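Local atomic coordinates of putative fumarylpyruvate hydrolase (Burkholderia cenocepacia, PDB entry 4MAQ), a protein that is probably an enzyme of the fumarylacetoacetate hydrolase (FAH) family, with a fold built mainly of mixed beta sheet and a two-chain assembly. Residues L120-L125 and W136-G141; L85-E90 and G214-G219; V36-R41 and L204-T209; L91-G96 and W112-G117. All coordinates share one frame; numbering follows the deposited sequence. Where two conformers were deposited one is given.

All four contacts meet on one mixed sheet of the FAH-type fold, with strand 85-95 in the middle: contact 2 uses its first half, contact 4 its second. Strand 111-122 lies beside it and serves both contact 4 and, at its far end, contact 1; strand 204-206 of contact 3 borders it as well. Along the chain, contact 4 closes before contact 1 opens, both fall between the segments of contact 3 and between those of contact 2, and contacts 2 and 3 interleave. Centres of contacts 3 and 4 are about 11 Å apart, those of 1 and 2 about 12 Å, those of 1 and 4 about 22 Å. Contacts 1 and 4 also touch the second subunit.

Contact 1 (L120-L125 and W136-G141); sequences LTRRDL and WDWAKG
R122 and W138 lock the junction where strand 111-122 of the FAH-type fold turns into helix 123-132; R122 holds the N-cap position, and the short helix 137-140 packs against it. The tight part is polar and mostly buried. The R122 side chain bends at chi3 (-73°), which brings NE and NH2 side-on to a single acceptor: W138 O lies in the guanidinium plane, 2.9 Å from NE and 2.8 Å from NH2, and this double grip restricts rotation of the group. Its NH1 is held in turn by P80 O and by S196 O of the second subunit. Next to this grip, R122 N donates to A139 O at 2.9 Å. The A139 methyl sits 3.6 Å from R122 O and close to the backbone of L125. At the strand end, T121 OG1 accepts from K140 NZ, and D119 forms a salt bridge with the same ammonium. The looser side, where L125 and W138 are both partly exposed, is made largely of apolar contacts. Here L125 CD1 lies on one face of the R122 guanidinium, 3.4 Å above its plane and offset toward the rim, and reaches W138 CB at 4.2 Å. The W138 indole leads away from strand 111-122 and meets the ring of F61 of the second subunit, which covers part of this side. A bend at chi2 (-64°) carries the K140 chain round to T121, leaving NZ 2.8 Å from OG1.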
loop_
_atom_site.group_PDB
_atom_site.type_symbol
_atom_site.label_atom_id
_atom_site.label_comp_id
_atom_site.label_asym_id
_atom_site.label_seq_id
_atom_site.Cartn_x
_atom_site.Cartn_y
_atom_site.Cartn_z
ATOM N N LEU B 120 0.262 -2.785 -14.104
ATOM C CA LEU B 120 -0.582 -3.937 -14.432
ATOM C C LEU B 120 -1.850 -3.941 -13.596
ATOM O O LEU B 120 -1.800 -3.629 -12.413
ATOM C CB LEU B 120 0.198 -5.249 -14.237
ATOM C CG LEU B 120 1.411 -5.432 -15.159
ATOM C CD1 LEU B 120 2.191 -6.676 -14.771
ATOM C CD2 LEU B 120 0.959 -5.538 -16.610
ATOM N N THR B 121 -2.953 -4.348 -14.218
ATOM C CA THR B 121 -4.262 -4.315 -13.576
ATOM C C THR B 121 -5.021 -5.608 -13.775
ATOM O O THR B 121 -5.082 -6.121 -14.891
ATOM C CB THR B 121 -5.149 -3.210 -14.186
ATOM O OG1 THR B 121 -4.421 -1.992 -14.195
ATOM C CG2 THR B 121 -6.454 -3.000 -13.385
ATOM N N ARG B 122 -5.636 -6.111 -12.710
ATOM C CA ARG B 122 -6.627 -7.196 -12.856
ATOM C C ARG B 122 -7.931 -6.471 -13.188
ATOM O O ARG B 122 -8.655 -6.026 -12.294
ATOM C CB ARG B 122 -6.685 -8.046 -11.589
ATOM C CG ARG B 122 -5.381 -8.822 -11.380
ATOM C CD ARG B 122 -5.489 -9.865 -10.270
ATOM N NE ARG B 122 -5.514 -9.304 -8.919
ATOM C CZ ARG B 122 -5.339 -10.007 -7.802
ATOM N NH1 ARG B 122 -5.013 -11.303 -7.845
ATOM N NH2 ARG B 122 -5.421 -9.383 -6.627
ATOM N N ARG B 123 -8.186 -6.285 -14.487
ATOM C CA ARG B 123 -9.221 -5.355 -14.969
ATOM C C ARG B 123 -10.624 -5.859 -14.658
ATOM O O ARG B 123 -11.524 -5.063 -14.413
ATOM C CB ARG B 123 -9.021 -5.098 -16.467
ATOM N N ASP B 124 -10.810 -7.173 -14.683
ATOM C CA ASP B 124 -12.079 -7.749 -14.255
ATOM C C ASP B 124 -12.400 -7.411 -12.799
ATOM O O ASP B 124 -13.522 -6.984 -12.487
ATOM C CB ASP B 124 -12.168 -9.258 -14.537
ATOM C CG ASP B 124 -10.916 -10.043 -14.186
ATOM O OD1 ASP B 124 -9.966 -9.519 -13.556
ATOM O OD2 ASP B 124 -10.908 -11.245 -14.536
ATOM N N LEU B 125 -11.424 -7.564 -11.908
ATOM C CA LEU B 125 -11.619 -7.158 -10.516
ATOM C C LEU B 125 -11.844 -5.663 -10.426
ATOM O O LEU B 125 -12.661 -5.212 -9.612
ATOM C CB LEU B 125 -10.442 -7.581 -9.644
ATOM C CG LEU B 125 -10.162 -9.078 -9.572
ATOM C CD1 LEU B 125 -9.018 -9.398 -8.617
ATOM C CD2 LEU B 125 -11.429 -9.862 -9.212
ATOM N N TRP B 136 -9.823 -0.485 -4.846
ATOM C CA TRP B 136 -9.134 -0.987 -6.029
ATOM C C TRP B 136 -7.908 -1.813 -5.721
ATOM O O TRP B 136 -7.190 -2.187 -6.640
ATOM C CB TRP B 136 -8.674 0.198 -6.869
ATOM C CG TRP B 136 -9.780 1.028 -7.531
ATOM C CD1 TRP B 136 -11.127 1.095 -7.209
ATOM C CD2 TRP B 136 -9.578 1.905 -8.628
ATOM N NE1 TRP B 136 -11.771 1.982 -8.077
ATOM C CE2 TRP B 136 -10.834 2.505 -8.942
ATOM C CE3 TRP B 136 -8.439 2.274 -9.366
ATOM C CZ2 TRP B 136 -10.981 3.431 -9.988
ATOM C CZ3 TRP B 136 -8.589 3.193 -10.407
ATOM C CH2 TRP B 136 -9.846 3.771 -10.700
ATOM N N ASP B 137 -7.645 -2.099 -4.453
ATOM C CA ASP B 137 -6.386 -2.756 -4.100
ATOM C C ASP B 137 -6.202 -4.117 -4.744
ATOM O O ASP B 137 -5.112 -4.433 -5.210
ATOM C CB ASP B 137 -6.250 -2.903 -2.572
ATOM C CG ASP B 137 -6.502 -1.588 -1.807
ATOM O OD1 ASP B 137 -7.626 -1.080 -1.838
ATOM O OD2 ASP B 137 -5.570 -1.083 -1.163
ATOM N N TRP B 138 -7.247 -4.943 -4.762
ATOM C CA TRP B 138 -7.129 -6.210 -5.459
ATOM C C TRP B 138 -6.826 -6.010 -6.957
ATOM O O TRP B 138 -6.076 -6.788 -7.543
ATOM C CB TRP B 138 -8.389 -7.044 -5.253
ATOM C CG TRP B 138 -8.401 -7.989 -4.065
ATOM C CD1 TRP B 138 -9.224 -9.066 -3.939
ATOM C CD2 TRP B 138 -7.593 -7.962 -2.858
ATOM N NE1 TRP B 138 -8.984 -9.717 -2.763
ATOM C CE2 TRP B 138 -7.988 -9.072 -2.078
ATOM C CE3 TRP B 138 -6.569 -7.133 -2.374
ATOM C CZ2 TRP B 138 -7.407 -9.364 -0.836
ATOM C CZ3 TRP B 138 -5.976 -7.448 -1.138
ATOM C CH2 TRP B 138 -6.409 -8.542 -0.392
ATOM N N ALA B 139 -7.431 -4.980 -7.560
ATOM C CA ALA B 139 -7.255 -4.712 -8.981
ATOM C C ALA B 139 -5.845 -4.188 -9.304
ATOM O O ALA B 139 -5.324 -4.468 -10.385
ATOM C CB ALA B 139 -8.310 -3.759 -9.482
ATOM N N LYS B 140 -5.256 -3.416 -8.381
ATOM C CA LYS B 140 -4.094 -2.609 -8.719
ATOM C C LYS B 140 -2.833 -2.927 -7.931
ATOM O O LYS B 140 -1.739 -2.550 -8.381
ATOM C CB LYS B 140 -4.415 -1.137 -8.485
ATOM C CG LYS B 140 -5.257 -0.485 -9.593
ATOM C CD LYS B 140 -4.541 -0.431 -10.959
ATOM C CE LYS B 140 -5.274 0.537 -11.899
ATOM N NZ LYS B 140 -4.586 0.576 -13.210
ATOM N N GLY B 141 -2.976 -3.569 -6.766
ATOM C CA GLY B 141 -1.859 -3.710 -5.818
ATOM C C GLY B 141 -1.427 -5.121 -5.535
ATOM O O GLY B 141 -0.901 -5.436 -4.455
#

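Contact 2 (L85-E90 and G214-G219); sequences LHHEIE and GALQPG
The imidazole of H87 and the isobutyl group of L216 cross at about a right angle, with H87 CD2 3.6 Å from L216 CD2 and L216 CG lying in the ring plane at its edge. H87 puts CG between its backbone N and carbonyl carbon (chi1 56°), which brings one ring face against the backbone of G214: G214 O stands 3.0 Å above that face, displaced toward the rim. Both ring nitrogens have polar partners. ND1 is bonded to Q175 OE1, and NE2 meets a water at 2.7 Å that also donates to A215 O. H86 turns its ring the other way and offers a face to the same backbone, with G214 C and A215 N lying over the ring centre and G214 CA in CH-pi contact 4.3 Å from the centroid. Strand 214-216 adds a short, weakly bonded antiparallel piece to the first residues of strand 85-95 in the mixed sheet, the two axes steeply inclined at 117°. H86 and A215 form a non-hydrogen-bonded pair whose side chains diverge, flanked by L216 N to L85 O at 2.7 Å and by H87 N to G214 O at 3.0 Å. A second water accepts from L85 N and donates to L216 O. On the face of L85 and H87, L216 packs onto L120, V169 and V236, while L85 CD2 touches L216 CB at 4.3 Å.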
loop_
_atom_site.group_PDB
_atom_site.type_symbol
_atom_site.label_atom_id
_atom_site.label_comp_id
_atom_site.label_asym_id
_atom_site.label_seq_id
_atom_site.Cartn_x
_atom_site.Cartn_y
_atom_site.Cartn_z
ATOM N N LEU B 85 -5.836 -9.334 -17.564
ATOM C CA LEU B 85 -4.676 -8.551 -17.102
ATOM C C LEU B 85 -4.397 -7.458 -18.109
ATOM O O LEU B 85 -4.174 -7.763 -19.281
ATOM C CB LEU B 85 -3.468 -9.457 -16.985
ATOM C CG LEU B 85 -2.201 -8.839 -16.403
ATOM C CD1 LEU B 85 -2.345 -8.515 -14.925
ATOM C CD2 LEU B 85 -1.092 -9.849 -16.602
ATOM N N HIS B 86 -4.422 -6.195 -17.675
ATOM C CA HIS B 86 -4.153 -5.101 -18.606
ATOM C C HIS B 86 -2.813 -4.433 -18.363
ATOM O O HIS B 86 -2.321 -4.425 -17.226
ATOM C CB HIS B 86 -5.270 -4.064 -18.557
ATOM C CG HIS B 86 -6.484 -4.504 -19.316
ATOM N ND1 HIS B 86 -7.321 -3.629 -19.969
ATOM C CD2 HIS B 86 -6.977 -5.745 -19.555
ATOM C CE1 HIS B 86 -8.294 -4.306 -20.553
ATOM N NE2 HIS B 86 -8.102 -5.594 -20.325
ATOM N N HIS B 87 -2.259 -3.840 -19.425
ATOM C CA HIS B 87 -1.006 -3.073 -19.355
ATOM C C HIS B 87 -1.260 -1.586 -19.510
ATOM O O HIS B 87 -2.117 -1.179 -20.293
ATOM C CB HIS B 87 -0.035 -3.494 -20.484
ATOM C CG HIS B 87 -0.610 -3.373 -21.875
ATOM N ND1 HIS B 87 -0.744 -2.164 -22.537
ATOM C CD2 HIS B 87 -1.102 -4.314 -22.719
ATOM C CE1 HIS B 87 -1.267 -2.380 -23.739
ATOM N NE2 HIS B 87 -1.520 -3.673 -23.860
ATOM N N GLU B 88 -0.475 -0.796 -18.785
ATOM C CA GLU B 88 -0.389 0.648 -18.991
ATOM C C GLU B 88 1.065 1.076 -18.847
ATOM O O GLU B 88 1.616 1.065 -17.733
ATOM C CB GLU B 88 -1.240 1.411 -17.977
ATOM C CG GLU B 88 -2.729 1.230 -18.164
ATOM C CD GLU B 88 -3.496 1.723 -16.972
ATOM O OE1 GLU B 88 -3.276 2.881 -16.580
ATOM O OE2 GLU B 88 -4.288 0.952 -16.416
ATOM N N ILE B 89 1.695 1.463 -19.961
ATOM C CA ILE B 89 3.088 1.953 -19.938
ATOM C C ILE B 89 3.153 3.347 -19.269
ATOM O O ILE B 89 2.328 4.215 -19.570
ATOM C CB ILE B 89 3.657 2.041 -21.383
ATOM C CG1 ILE B 89 5.141 2.418 -21.396
ATOM C CG2 ILE B 89 2.874 3.004 -22.283
ATOM C CD1 ILE B 89 5.994 1.259 -20.978
ATOM N N GLU B 90 4.139 3.570 -18.393
ATOM C CA GLU B 90 4.240 4.849 -17.649
ATOM C C GLU B 90 5.678 5.244 -17.391
ATOM O O GLU B 90 6.507 4.385 -17.127
ATOM C CB GLU B 90 3.492 4.756 -16.320
ATOM C CG GLU B 90 2.095 4.203 -16.523
ATOM C CD GLU B 90 1.075 4.540 -15.476
ATOM O OE1 GLU B 90 1.293 5.404 -14.611
ATOM O OE2 GLU B 90 -0.003 3.924 -15.599
ATOM N N GLY B 214 -4.691 -2.259 -22.872
ATOM C CA GLY B 214 -5.267 -3.481 -23.424
ATOM C C GLY B 214 -4.768 -4.673 -22.651
ATOM O O GLY B 214 -4.004 -4.526 -21.705
ATOM N N ALA B 215 -5.216 -5.861 -23.040
ATOM C CA ALA B 215 -4.924 -7.091 -22.294
ATOM C C ALA B 215 -3.577 -7.735 -22.639
ATOM O O ALA B 215 -3.074 -7.611 -23.768
ATOM C CB ALA B 215 -6.047 -8.088 -22.515
ATOM N N LEU B 216 -3.032 -8.463 -21.666
ATOM C CA LEU B 216 -1.854 -9.332 -21.821
ATOM C C LEU B 216 -2.290 -10.764 -21.590
ATOM O O LEU B 216 -2.988 -11.042 -20.619
ATOM C CB LEU B 216 -0.780 -8.987 -20.789
ATOM C CG LEU B 216 -0.154 -7.605 -20.917
ATOM C CD1 LEU B 216 0.782 -7.354 -19.726
ATOM C CD2 LEU B 216 0.546 -7.450 -22.259
ATOM N N GLN B 217 -1.887 -11.662 -22.488
ATOM C CA GLN B 217 -2.122 -13.087 -22.335
ATOM C C GLN B 217 -0.897 -13.743 -21.735
ATOM O O GLN B 217 0.223 -13.264 -21.937
ATOM C CB GLN B 217 -2.384 -13.741 -23.696
ATOM C CG GLN B 217 -3.537 -13.135 -24.470
ATOM C CD GLN B 217 -4.793 -13.069 -23.635
ATOM O OE1 GLN B 217 -5.123 -14.017 -22.921
ATOM N NE2 GLN B 217 -5.499 -11.941 -23.705
ATOM N N PRO B 218 -1.092 -14.841 -20.978
ATOM C CA PRO B 218 0.055 -15.636 -20.549
ATOM C C PRO B 218 0.982 -15.935 -21.724
ATOM O O PRO B 218 0.512 -16.300 -22.806
ATOM C CB PRO B 218 -0.599 -16.914 -20.014
ATOM C CG PRO B 218 -1.950 -16.473 -19.556
ATOM C CD PRO B 218 -2.371 -15.453 -20.567
ATOM N N GLY B 219 2.282 -15.711 -21.539
ATOM C CA GLY B 219 3.261 -15.970 -22.590
ATOM C C GLY B 219 3.595 -14.765 -23.451
ATOM O O GLY B 219 4.546 -14.815 -24.237
HETATM O O HOH W 1 -5.416 -11.523 -19.501
HETATM O O HOH W 2 -2.801 -5.379 -25.554
#

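Contact 3 (V36-R41 and L204-T209); sequences VFCVGR and LIFTGT
V36-V39 and L204-F206 run parallel, their axes 4.6 Å apart and inclined by 19°, with V36 beside L204, F37 beside I205 and C38 beside F206. Three backbone bonds zip the pair together: F37 N to L204 O at 2.9 Å, F206 N to F37 O at 2.8 Å and V39 N to F206 O at 3.0 Å, the first and last nearly straight, the middle one somewhat bent. On the face of V36, C38 and F206, the phenyl ring of F206 projects from the sheet, with V36 CG1 and C38 SG approaching it obliquely. V36 CG1, anti to the backbone N (chi1 -179°), comes within 3.7 Å of F206 CE1. The C38 sulfur lies 4.6 Å from the F206 ring centroid in a sulfur-aromatic contact and rests against F206 CB at 4.0 Å. F37 and I205 project from the other face, where F37 CD2 meets I205 CG1 at 4.3 Å and helix 186-196 covers both through V189, I190 and V193. Beyond the strands, G208 adopts a backbone with positive phi, and its N is bonded to E90 OE1, while T207 OG1 is held by L91 O. Strand 204-206 pairs in parallel with 36-39 and antiparallel with 85-95, a mixed arrangement within the sheet of this FAH-family fold, with helix 186-196 on one face.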
loop_
_atom_site.group_PDB
_atom_site.type_symbol
_atom_site.label_atom_id
_atom_site.label_comp_id
_atom_site.label_asym_id
_atom_site.label_seq_id
_atom_site.Cartn_x
_atom_site.Cartn_y
_atom_site.Cartn_z
ATOM N N VAL B 36 4.553 3.668 -3.312
ATOM C CA VAL B 36 4.365 3.770 -4.757
ATOM C C VAL B 36 3.024 4.451 -5.028
ATOM O O VAL B 36 1.985 3.909 -4.645
ATOM C CB VAL B 36 4.398 2.384 -5.430
ATOM C CG1 VAL B 36 4.210 2.521 -6.954
ATOM C CG2 VAL B 36 5.696 1.664 -5.114
ATOM N N PHE B 37 3.055 5.619 -5.679
ATOM C CA PHE B 37 1.842 6.368 -5.991
ATOM C C PHE B 37 1.615 6.330 -7.494
ATOM O O PHE B 37 2.577 6.464 -8.274
ATOM C CB PHE B 37 2.002 7.824 -5.553
ATOM C CG PHE B 37 2.390 7.975 -4.107
ATOM C CD1 PHE B 37 1.418 7.905 -3.122
ATOM C CD2 PHE B 37 3.716 8.179 -3.722
ATOM C CE1 PHE B 37 1.740 8.043 -1.781
ATOM C CE2 PHE B 37 4.035 8.322 -2.379
ATOM C CZ PHE B 37 3.050 8.257 -1.418
ATOM N N CYS B 38 0.350 6.210 -7.890
ATOM C CA CYS B 38 0.011 6.059 -9.315
ATOM C C CYS B 38 -1.116 7.018 -9.653
ATOM O O CYS B 38 -2.183 6.997 -9.035
ATOM C CB CYS B 38 -0.461 4.636 -9.599
ATOM S SG CYS B 38 0.680 3.348 -9.050
ATOM N N VAL B 39 -0.885 7.884 -10.620
ATOM C CA VAL B 39 -1.912 8.822 -11.000
ATOM C C VAL B 39 -2.956 8.120 -11.889
ATOM O O VAL B 39 -2.625 7.233 -12.705
ATOM C CB VAL B 39 -1.281 10.068 -11.647
ATOM C CG1 VAL B 39 -0.796 9.762 -13.045
ATOM C CG2 VAL B 39 -2.229 11.266 -11.613
ATOM N N GLY B 40 -4.200 8.473 -11.616
ATOM C CA GLY B 40 -5.254 8.153 -12.509
ATOM C C GLY B 40 -5.038 8.996 -13.745
ATOM O O GLY B 40 -4.012 9.642 -13.955
ATOM N N ARG B 41 -6.058 9.007 -14.544
ATOM C CA ARG B 41 -6.003 9.446 -15.946
ATOM C C ARG B 41 -5.226 10.757 -16.097
ATOM O O ARG B 41 -5.686 11.815 -15.662
ATOM C CB ARG B 41 -7.424 9.618 -16.481
ATOM N N LEU B 204 8.190 6.129 -5.323
ATOM C CA LEU B 204 8.064 6.054 -6.776
ATOM C C LEU B 204 6.700 6.610 -7.154
ATOM O O LEU B 204 5.714 6.349 -6.473
ATOM C CB LEU B 204 8.176 4.604 -7.297
ATOM C CG LEU B 204 9.507 3.893 -7.043
ATOM C CD1 LEU B 204 9.404 2.463 -7.589
ATOM C CD2 LEU B 204 10.676 4.633 -7.666
ATOM N N ILE B 205 6.648 7.353 -8.271
ATOM C CA ILE B 205 5.389 7.849 -8.795
ATOM C C ILE B 205 5.239 7.419 -10.243
ATOM O O ILE B 205 6.095 7.719 -11.100
ATOM C CB ILE B 205 5.292 9.383 -8.707
ATOM C CG1 ILE B 205 5.539 9.887 -7.267
ATOM C CG2 ILE B 205 3.937 9.849 -9.235
ATOM C CD1 ILE B 205 5.656 11.416 -7.188
ATOM N N PHE B 206 4.167 6.673 -10.508
ATOM C CA PHE B 206 3.792 6.299 -11.870
ATOM C C PHE B 206 2.903 7.439 -12.374
ATOM O O PHE B 206 1.889 7.761 -11.760
ATOM C CB PHE B 206 2.971 5.016 -11.845
ATOM C CG PHE B 206 3.766 3.747 -11.736
ATOM C CD1 PHE B 206 4.553 3.483 -10.620
ATOM C CD2 PHE B 206 3.667 2.790 -12.726
ATOM C CE1 PHE B 206 5.247 2.282 -10.503
ATOM C CE2 PHE B 206 4.367 1.585 -12.622
ATOM C CZ PHE B 206 5.150 1.330 -11.498
ATOM N N THR B 207 3.312 8.056 -13.475
ATOM C CA THR B 207 2.796 9.374 -13.890
ATOM C C THR B 207 1.694 9.344 -14.953
ATOM O O THR B 207 1.312 10.395 -15.487
ATOM C CB THR B 207 3.940 10.317 -14.368
ATOM O OG1 THR B 207 4.660 9.724 -15.461
ATOM C CG2 THR B 207 4.905 10.594 -13.239
ATOM N N GLY B 208 1.177 8.153 -15.258
ATOM C CA GLY B 208 0.049 8.032 -16.175
ATOM C C GLY B 208 0.445 7.360 -17.467
ATOM O O GLY B 208 1.614 7.046 -17.699
ATOM N N THR B 209 -0.536 7.131 -18.323
ATOM C CA THR B 209 -0.329 6.306 -19.506
ATOM C C THR B 209 -1.037 6.905 -20.710
ATOM O O THR B 209 -2.126 7.457 -20.561
ATOM C CB THR B 209 -0.843 4.870 -19.226
ATOM O OG1 THR B 209 -0.311 3.957 -20.190
ATOM C CG2 THR B 209 -2.369 4.772 -19.250
#

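Contact 4 (L91-G96 and W112-G117); sequences LVVAIG and WGYGVG
L91-I95 and W112-G117 form an antiparallel pair, axes 4.5 Å apart at 145°, in which V92 and G115 exchange two backbone bonds and A94 faces both W112 and G113 in a classic beta bulge. A94 N donates to G113 O at 2.8 Å, and A94 O takes W112 N at 2.8 Å together with the longer G113 N at 3.2 Å, so the extra residue is bonded through one carbonyl oxygen. On the face of L91, V93 and Y114, V93 runs alongside Y114, its CG2 3.8 Å from Y114 CE2, while L91 crosses obliquely with CD2 4.1 Å from Y114 CD2; L91 CD1 also reaches G115 O at 3.5 Å. Across the sheet, V92 and A94 stand beside G115 and G113, which have no side chains, and V92 CG2 comes to 3.7 Å from G117 N. W112 extends CG anti to its backbone N (chi1 -178°), and the indole departs from the strand: A94 CB meets its edge near the ring plane, whereas L151 and A153 of the same chain, and V13 of the second subunit, pack on it. The inward-facing N-H and C=O groups of V92, A94, G113 and G115 are thus bonded across the pair, while L91, V93 and I95 bond to the neighbouring segment 202-207; the side chains are almost wholly apolar, and the hydroxyl of buried Y114 is hydrogen-bonded to H159 ND1.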
loop_
_atom_site.group_PDB
_atom_site.type_symbol
_atom_site.label_atom_id
_atom_site.label_comp_id
_atom_site.label_asym_id
_atom_site.label_seq_id
_atom_site.Cartn_x
_atom_site.Cartn_y
_atom_site.Cartn_z
ATOM N N LEU B 91 5.932 6.555 -17.397
ATOM C CA LEU B 91 7.157 7.116 -16.834
ATOM C C LEU B 91 7.095 7.030 -15.305
ATOM O O LEU B 91 6.122 7.460 -14.700
ATOM C CB LEU B 91 7.377 8.572 -17.275
ATOM C CG LEU B 91 8.627 9.231 -16.697
ATOM C CD1 LEU B 91 9.875 8.688 -17.364
ATOM C CD2 LEU B 91 8.544 10.739 -16.878
ATOM N N VAL B 92 8.132 6.455 -14.701
ATOM C CA VAL B 92 8.210 6.329 -13.244
ATOM C C VAL B 92 9.239 7.331 -12.702
ATOM O O VAL B 92 10.367 7.436 -13.208
ATOM C CB VAL B 92 8.608 4.903 -12.841
ATOM C CG1 VAL B 92 8.836 4.801 -11.327
ATOM C CG2 VAL B 92 7.513 3.918 -13.253
ATOM N N VAL B 93 8.812 8.147 -11.734
ATOM C CA VAL B 93 9.670 9.143 -11.092
ATOM C C VAL B 93 10.092 8.660 -9.721
ATOM O O VAL B 93 9.252 8.223 -8.929
ATOM C CB VAL B 93 8.895 10.477 -10.958
ATOM C CG1 VAL B 93 9.826 11.527 -10.403
ATOM C CG2 VAL B 93 8.344 10.923 -12.315
ATOM N N ALA B 94 11.396 8.683 -9.461
ATOM C CA ALA B 94 11.949 8.222 -8.177
ATOM C C ALA B 94 12.349 9.420 -7.334
ATOM O O ALA B 94 13.105 10.268 -7.800
ATOM C CB ALA B 94 13.157 7.318 -8.429
ATOM N N ILE B 95 11.853 9.480 -6.093
ATOM C CA ILE B 95 12.059 10.646 -5.226
ATOM C C ILE B 95 13.309 10.472 -4.360
ATOM O O ILE B 95 13.534 9.407 -3.779
ATOM C CB ILE B 95 10.811 10.830 -4.337
ATOM C CG1 ILE B 95 9.571 11.049 -5.225
ATOM C CG2 ILE B 95 10.980 11.943 -3.286
ATOM C CD1 ILE B 95 9.640 12.290 -6.127
ATOM N N GLY B 96 14.093 11.538 -4.233
ATOM C CA GLY B 96 15.305 11.494 -3.410
ATOM C C GLY B 96 15.324 12.439 -2.212
ATOM O O GLY B 96 16.280 12.426 -1.440
ATOM N N TRP B 112 15.170 12.079 -7.539
ATOM C CA TRP B 112 16.457 11.393 -7.693
ATOM C C TRP B 112 16.671 10.941 -9.151
ATOM O O TRP B 112 17.777 11.047 -9.675
ATOM C CB TRP B 112 16.549 10.174 -6.729
ATOM C CG TRP B 112 17.873 9.537 -6.880
ATOM C CD1 TRP B 112 19.041 9.918 -6.284
ATOM C CD2 TRP B 112 18.214 8.503 -7.810
ATOM N NE1 TRP B 112 20.070 9.155 -6.738
ATOM C CE2 TRP B 112 19.610 8.291 -7.696
ATOM C CE3 TRP B 112 17.478 7.723 -8.719
ATOM C CZ2 TRP B 112 20.291 7.325 -8.446
ATOM C CZ3 TRP B 112 18.171 6.763 -9.479
ATOM C CH2 TRP B 112 19.555 6.575 -9.320
ATOM N N GLY B 113 15.648 10.389 -9.785
ATOM C CA GLY B 113 15.824 9.807 -11.104
ATOM C C GLY B 113 14.556 9.268 -11.691
ATOM O O GLY B 113 13.453 9.550 -11.198
ATOM N N TYR B 114 14.710 8.507 -12.769
ATOM C CA TYR B 114 13.586 8.070 -13.579
ATOM C C TYR B 114 13.742 6.632 -14.024
ATOM O O TYR B 114 14.858 6.157 -14.246
ATOM C CB TYR B 114 13.484 8.934 -14.846
ATOM C CG TYR B 114 13.145 10.357 -14.517
ATOM C CD1 TYR B 114 14.159 11.282 -14.279
ATOM C CD2 TYR B 114 11.815 10.785 -14.428
ATOM C CE1 TYR B 114 13.879 12.591 -13.942
ATOM C CE2 TYR B 114 11.510 12.099 -14.082
ATOM C CZ TYR B 114 12.541 13.002 -13.841
ATOM O OH TYR B 114 12.180 14.301 -13.520
ATOM N N GLY B 115 12.609 5.975 -14.258
ATOM C CA GLY B 115 12.589 4.697 -14.930
ATOM C C GLY B 115 11.329 4.572 -15.762
ATOM O O GLY B 115 10.558 5.538 -15.906
ATOM N N VAL B 116 11.119 3.379 -16.298
ATOM C CA VAL B 116 9.939 3.094 -17.123
ATOM C C VAL B 116 9.231 1.917 -16.461
ATOM O O VAL B 116 9.882 0.961 -16.032
ATOM C CB VAL B 116 10.331 2.746 -18.579
ATOM C CG1 VAL B 116 9.112 2.341 -19.392
ATOM C CG2 VAL B 116 11.049 3.943 -19.192
ATOM N N GLY B 117 7.914 2.008 -16.345
ATOM C CA GLY B 117 7.159 0.983 -15.645
ATOM C C GLY B 117 5.931 0.561 -16.408
ATOM O O GLY B 117 5.508 1.235 -17.371
#